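Local coordinates for protein fatty acid synthase 1, isoform A (Drosophila melanogaster, PDB 6FN6) that probably reduces and dehydrates the beta-carbon of the growing acyl chain in fatty acid synthesis, this piece being the modifying region with dehydratase, enoylreductase and ketoreductase activities, at residues Gly630-Gln635 / Val657-Leu662. Residues are numbered along the deposited sequence; the frame is centred on the assembly and turned at random.
Sequences GDLAEQ and VPAKSL
Leu632 meets Ala659 where two loops of the enoylreductase part pack side by side, in a region consistent with the substrate-binding portion that medium-chain dehydrogenase/reductase folds place beside their Rossmann domain. The range 630-635 lies between helix 613-620 and strand 642-646; 657-662 links strands 652-656 and 665-669. Only 168 Å² is buried between the segments, and their closest CA atoms, those of Leu632 and Ala659, are 8.1 Å apart, which identifies side-chain packing rather than strand pairing.

In the apolar part both methyls of Leu632 approach the one methyl of Ala659. Leu632 CD2 comes to 3.9 Å from Ala659 CB and Leu632 CD1 reaches the same atom at 4.1 Å, so both branches of the leucine share it. With CG set beside the backbone N (chi1 -64°) and the second torsion extended (169°), the forked end projects across to 657-662. Leu632 CD1 also lies a loose 4.3 Å from Pro658 O. Both Leu632 and Ala659 are buried, and Val638 adds a further contact to the leucine.

Within 630-635, the short turn is tied by a backbone bond from Glu634 N to Asp631 O (3.2 Å) and a weak one from Gln635 N to Leu632 O.

The polar part is looser. The Lys660 and Gln635 side chains cross at about a right angle; the lysine is extended at its second and third torsions, then bends at chi4 (-61°), bringing its ammonium beside the folded glutamine. Its hydrogen-bond partner is the carbonyl oxygen of Cys637, which ties 657-662 to the chain just beyond Gln635. Toward the glutamine itself there is a mere polar proximity, Lys660 NZ standing 3.5 Å from Gln635 OE1, with the aliphatic Gln635 CB 4.0 Å from the same nitrogen.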
loop_
_atom_site.group_PDB
_atom_site.type_symbol
_atom_site.label_atom_id
_atom_site.label_comp_id
_atom_site.label_asym_id
_atom_site.label_seq_id
_atom_site.Cartn_x
_atom_site.Cartn_y
_atom_site.Cartn_z
ATOM N N GLY A 630 -16.903 20.916 -4.938
ATOM C CA GLY A 630 -17.926 21.796 -4.401
ATOM C C GLY A 630 -19.350 21.279 -4.482
ATOM O O GLY A 630 -19.615 20.101 -4.242
ATOM N N ASP A 631 -20.270 22.173 -4.832
ATOM C CA ASP A 631 -21.697 21.860 -4.821
ATOM C C ASP A 631 -22.235 21.470 -6.198
ATOM O O ASP A 631 -23.400 21.724 -6.504
ATOM C CB ASP A 631 -22.490 23.053 -4.279
ATOM C CG ASP A 631 -22.275 24.319 -5.091
ATOM O OD1 ASP A 631 -21.781 24.225 -6.235
ATOM O OD2 ASP A 631 -22.605 25.410 -4.583
ATOM N N LEU A 632 -21.398 20.853 -7.023
ATOM C CA LEU A 632 -21.801 20.507 -8.381
ATOM C C LEU A 632 -22.802 19.355 -8.377
ATOM O O LEU A 632 -23.624 19.237 -9.287
ATOM C CB LEU A 632 -20.582 20.148 -9.231
ATOM C CG LEU A 632 -19.572 21.278 -9.456
ATOM C CD1 LEU A 632 -18.290 20.746 -10.082
ATOM C CD2 LEU A 632 -20.171 22.380 -10.320
ATOM N N ALA A 633 -22.733 18.504 -7.357
ATOM C CA ALA A 633 -23.669 17.392 -7.227
ATOM C C ALA A 633 -25.111 17.902 -7.235
ATOM O O ALA A 633 -26.023 17.202 -7.676
ATOM C CB ALA A 633 -23.387 16.607 -5.957
ATOM N N GLU A 634 -25.309 19.114 -6.727
ATOM C CA GLU A 634 -26.623 19.754 -6.737
ATOM C C GLU A 634 -26.985 20.307 -8.117
ATOM O O GLU A 634 -28.149 20.286 -8.517
ATOM C CB GLU A 634 -26.673 20.884 -5.703
ATOM C CG GLU A 634 -26.455 20.435 -4.264
ATOM C CD GLU A 634 -27.742 19.993 -3.588
ATOM O OE1 GLU A 634 -28.691 19.608 -4.304
ATOM O OE2 GLU A 634 -27.805 20.035 -2.341
ATOM N N GLN A 635 -25.983 20.789 -8.844
ATOM C CA GLN A 635 -26.213 21.516 -10.091
ATOM C C GLN A 635 -26.633 20.608 -11.247
ATOM O O GLN A 635 -26.369 19.406 -11.238
ATOM C CB GLN A 635 -24.946 22.281 -10.489
ATOM C CG GLN A 635 -24.428 23.251 -9.433
ATOM C CD GLN A 635 -25.239 24.530 -9.361
ATOM O OE1 GLN A 635 -25.780 24.994 -10.364
ATOM N NE2 GLN A 635 -25.325 25.108 -8.168
ATOM N N VAL A 657 -12.010 25.780 -16.308
ATOM C CA VAL A 657 -13.041 25.961 -15.293
ATOM C C VAL A 657 -13.379 24.631 -14.628
ATOM O O VAL A 657 -13.096 23.569 -15.182
ATOM C CB VAL A 657 -14.300 26.595 -15.901
ATOM C CG1 VAL A 657 -14.067 28.071 -16.189
ATOM C CG2 VAL A 657 -14.694 25.859 -17.176
ATOM N N PRO A 658 -13.995 24.682 -13.436
ATOM C CA PRO A 658 -14.401 23.446 -12.759
ATOM C C PRO A 658 -15.543 22.734 -13.469
ATOM O O PRO A 658 -15.632 21.505 -13.426
ATOM C CB PRO A 658 -14.835 23.929 -11.371
ATOM C CG PRO A 658 -15.186 25.354 -11.548
ATOM C CD PRO A 658 -14.284 25.876 -12.623
ATOM N N ALA A 659 -16.423 23.507 -14.093
ATOM C CA ALA A 659 -17.542 22.944 -14.829
ATOM C C ALA A 659 -18.186 24.004 -15.709
ATOM O O ALA A 659 -17.779 25.166 -15.688
ATOM C CB ALA A 659 -18.562 22.362 -13.867
ATOM N N LYS A 660 -19.176 23.578 -16.491
ATOM C CA LYS A 660 -20.107 24.477 -17.174
ATOM C C LYS A 660 -19.543 25.122 -18.440
ATOM O O LYS A 660 -20.071 26.136 -18.902
ATOM C CB LYS A 660 -20.580 25.573 -16.213
ATOM C CG LYS A 660 -21.200 25.042 -14.929
ATOM C CD LYS A 660 -21.516 26.155 -13.944
ATOM C CE LYS A 660 -22.278 25.626 -12.734
ATOM N NZ LYS A 660 -23.588 25.010 -13.100
ATOM N N SER A 661 -18.487 24.549 -19.009
ATOM C CA SER A 661 -17.892 25.112 -20.219
ATOM C C SER A 661 -18.579 24.571 -21.467
ATOM O O SER A 661 -18.455 25.141 -22.552
ATOM C CB SER A 661 -16.394 24.809 -20.286
ATOM O OG SER A 661 -16.155 23.546 -20.885
ATOM N N LEU A 662 -19.318 23.478 -21.309
ATOM C CA LEU A 662 -19.990 22.859 -22.439
ATOM C C LEU A 662 -21.346 23.530 -22.617
ATOM O O LEU A 662 -22.398 22.904 -22.481
ATOM C CB LEU A 662 -20.139 21.352 -22.232
ATOM C CG LEU A 662 -20.616 20.545 -23.442
ATOM C CD1 LEU A 662 -19.664 20.698 -24.622
ATOM C CD2 LEU A 662 -20.767 19.078 -23.075
#